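PDB 7C5W: iota-carbonic anhydrase from Nostoc sp. PCC 7120 = FACHB-418, which catalyses the hydration of carbon dioxide to bicarbonate without needing a metal cofactor and assembles as a tetramer, a dimer of dimers. Local coordinates for residues R22-T25 / E26-L30. Sequence-based numbering, arbitrary orientation.
Sequences RAIT and ESEVL
Glu28 reaches back over the start of its own helix to Thr25. Glu28 CB sits 3.4 Å from Thr25 O, Glu28 CG lies 3.4 Å from Thr25 OG1, and Glu28 CD is 3.8 Å from that same hydroxyl oxygen. With CG anti to the carbonyl carbon (chi1 -79°) and the chain extended beyond it, the carboxylate is brought to the Thr25 amide. There Glu28 OE1 accepts from Thr25 N at 2.9 Å, on its anti side and 28° out of the carboxylate plane, while also lying against Ile24 CA. The other oxygen, OE2, is held by a salt bridge to Lys159, which also donates to Ala23 O. Thr25 returns the bond: its OG1, placed between backbone N and carbonyl carbon, takes the Glu28 N-H at 3.2 Å, nearly straight at 168°. With an alanine at Glu28, Thr25 N would probably lose this acceptor and Lys159 its carboxylate mate. Beside the polar pair, Ile24 CG2 presses on Val29 CG2 at 3.3 Å, a tight contact, and both side chains also touch Ala133 of strand 132-143. Thr25 O receives Val29 N. The reciprocal Thr25–Glu28 bonds make a capping box, with Thr25 as N-cap of helix 26-50.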
ATOM      1  N   ARG A  22       0.424   9.984   1.701  1.00 57.61           N
ATOM      2  CA  ARG A  22       1.009   9.256   0.550  1.00 61.23           C
ATOM      3  C   ARG A  22      -0.086   8.634  -0.325  1.00 65.69           C
ATOM      4  O   ARG A  22       0.249   8.069  -1.378  1.00 64.91           O
ATOM      5  CB  ARG A  22       1.910   8.141   1.065  1.00 62.17           C
ATOM      6  CG  ARG A  22       3.011   8.652   1.973  1.00 67.40           C
ATOM      7  CD  ARG A  22       4.193   7.729   1.897  1.00 66.61           C
ATOM      8  NE  ARG A  22       5.370   8.450   1.459  1.00 75.48           N
ATOM      9  CZ  ARG A  22       6.082   8.146   0.393  1.00 72.50           C
ATOM     10  NH1 ARG A  22       5.765   7.126  -0.380  1.00 81.33           N
ATOM     11  NH2 ARG A  22       7.141   8.864   0.119  1.00 79.58           N
ATOM     12  N   ALA A  23      -1.340   8.708   0.108  1.00 56.52           N
ATOM     13  CA  ALA A  23      -2.497   8.164  -0.630  1.00 64.49           C
ATOM     14  C   ALA A  23      -2.799   9.084  -1.813  1.00 58.22           C
ATOM     15  O   ALA A  23      -2.544  10.278  -1.705  1.00 55.86           O
ATOM     16  CB  ALA A  23      -3.693   8.037   0.290  1.00 63.52           C
ATOM     17  N   ILE A  24      -3.350   8.525  -2.886  1.00 58.57           N
ATOM     18  CA  ILE A  24      -3.867   9.282  -4.056  1.00 57.18           C
ATOM     19  C   ILE A  24      -5.370   9.506  -3.859  1.00 56.96           C
ATOM     20  O   ILE A  24      -6.065   8.564  -3.422  1.00 57.69           O
ATOM     21  CB  ILE A  24      -3.551   8.516  -5.360  1.00 60.32           C
ATOM     22  CG1 ILE A  24      -2.042   8.375  -5.579  1.00 55.02           C
ATOM     23  CG2 ILE A  24      -4.237   9.169  -6.551  1.00 62.30           C
ATOM     24  CD1 ILE A  24      -1.650   7.413  -6.679  1.00 52.34           C
ATOM     25  N   THR A  25      -5.850  10.706  -4.186  1.00 57.24           N
ATOM     26  CA  THR A  25      -7.292  11.065  -4.256  1.00 59.01           C
ATOM     27  C   THR A  25      -7.765  10.959  -5.706  1.00 57.19           C
ATOM     28  O   THR A  25      -6.915  11.027  -6.614  1.00 56.16           O
ATOM     29  CB  THR A  25      -7.548  12.502  -3.782  1.00 62.95           C
ATOM     30  OG1 THR A  25      -7.020  13.353  -4.803  1.00 61.72           O
ATOM     31  CG2 THR A  25      -6.918  12.811  -2.440  1.00 54.68           C
ATOM     32  N   GLU A  26      -9.076  10.841  -5.893  1.00 58.03           N
ATOM     33  CA  GLU A  26      -9.742  10.817  -7.216  1.00 61.04           C
ATOM     34  C   GLU A  26      -9.285  12.027  -8.040  1.00 62.20           C
ATOM     35  O   GLU A  26      -8.965  11.838  -9.225  1.00 62.15           O
ATOM     36  CB  GLU A  26     -11.259  10.791  -7.034  1.00 56.48           C
ATOM     37  CG  GLU A  26     -12.018  10.687  -8.342  1.00 64.37           C
ATOM     38  CD  GLU A  26     -13.498  10.398  -8.175  1.00 81.06           C
ATOM     39  OE1 GLU A  26     -14.116   9.914  -9.157  1.00 83.75           O
ATOM     40  OE2 GLU A  26     -14.023  10.645  -7.056  1.00 78.48           O
ATOM     41  N   SER A  27      -9.260  13.219  -7.438  1.00 55.57           N
ATOM     42  CA  SER A  27      -8.995  14.500  -8.142  1.00 62.10           C
ATOM     43  C   SER A  27      -7.542  14.529  -8.648  1.00 59.23           C
ATOM     44  O   SER A  27      -7.323  15.019  -9.769  1.00 60.99           O
ATOM     45  CB  SER A  27      -9.330  15.694  -7.273  1.00 63.46           C
ATOM     46  OG  SER A  27      -8.324  15.908  -6.296  1.00 62.23           O
ATOM     47  N   GLU A  28      -6.593  14.025  -7.858  1.00 58.09           N
ATOM     48  CA  GLU A  28      -5.176  13.830  -8.264  1.00 53.18           C
ATOM     49  C   GLU A  28      -5.087  12.922  -9.502  1.00 58.69           C
ATOM     50  O   GLU A  28      -4.256  13.205 -10.382  1.00 58.50           O
ATOM     51  CB  GLU A  28      -4.373  13.215  -7.118  1.00 58.40           C
ATOM     52  CG  GLU A  28      -3.955  14.211  -6.050  1.00 57.30           C
ATOM     53  CD  GLU A  28      -3.245  13.576  -4.863  1.00 58.98           C
ATOM     54  OE1 GLU A  28      -3.518  12.398  -4.568  1.00 67.68           O
ATOM     55  OE2 GLU A  28      -2.419  14.252  -4.234  1.00 60.98           O
ATOM     56  N   VAL A  29      -5.892  11.858  -9.568  1.00 57.54           N
ATOM     57  CA  VAL A  29      -5.875  10.896 -10.706  1.00 59.68           C
ATOM     58  C   VAL A  29      -6.386  11.617 -11.958  1.00 60.79           C
ATOM     59  O   VAL A  29      -5.731  11.510 -13.012  1.00 55.84           O
ATOM     60  CB  VAL A  29      -6.708   9.634 -10.420  1.00 59.77           C
ATOM     61  CG1 VAL A  29      -6.833   8.760 -11.657  1.00 58.24           C
ATOM     62  CG2 VAL A  29      -6.141   8.835  -9.262  1.00 58.67           C
ATOM     63  N   LEU A  30      -7.523  12.308 -11.852  1.00 62.63           N
ATOM     64  CA  LEU A  30      -8.151  13.008 -13.003  1.00 62.37           C
ATOM     65  C   LEU A  30      -7.178  14.080 -13.507  1.00 60.73           C
ATOM     66  O   LEU A  30      -6.992  14.189 -14.733  1.00 58.53           O
ATOM     67  CB  LEU A  30      -9.500  13.598 -12.582  1.00 59.68           C
ATOM     68  CG  LEU A  30     -10.555  12.570 -12.169  1.00 65.38           C
ATOM     69  CD1 LEU A  30     -11.902  13.246 -11.911  1.00 68.10           C
ATOM     70  CD2 LEU A  30     -10.704  11.475 -13.218  1.00 58.43           C
TER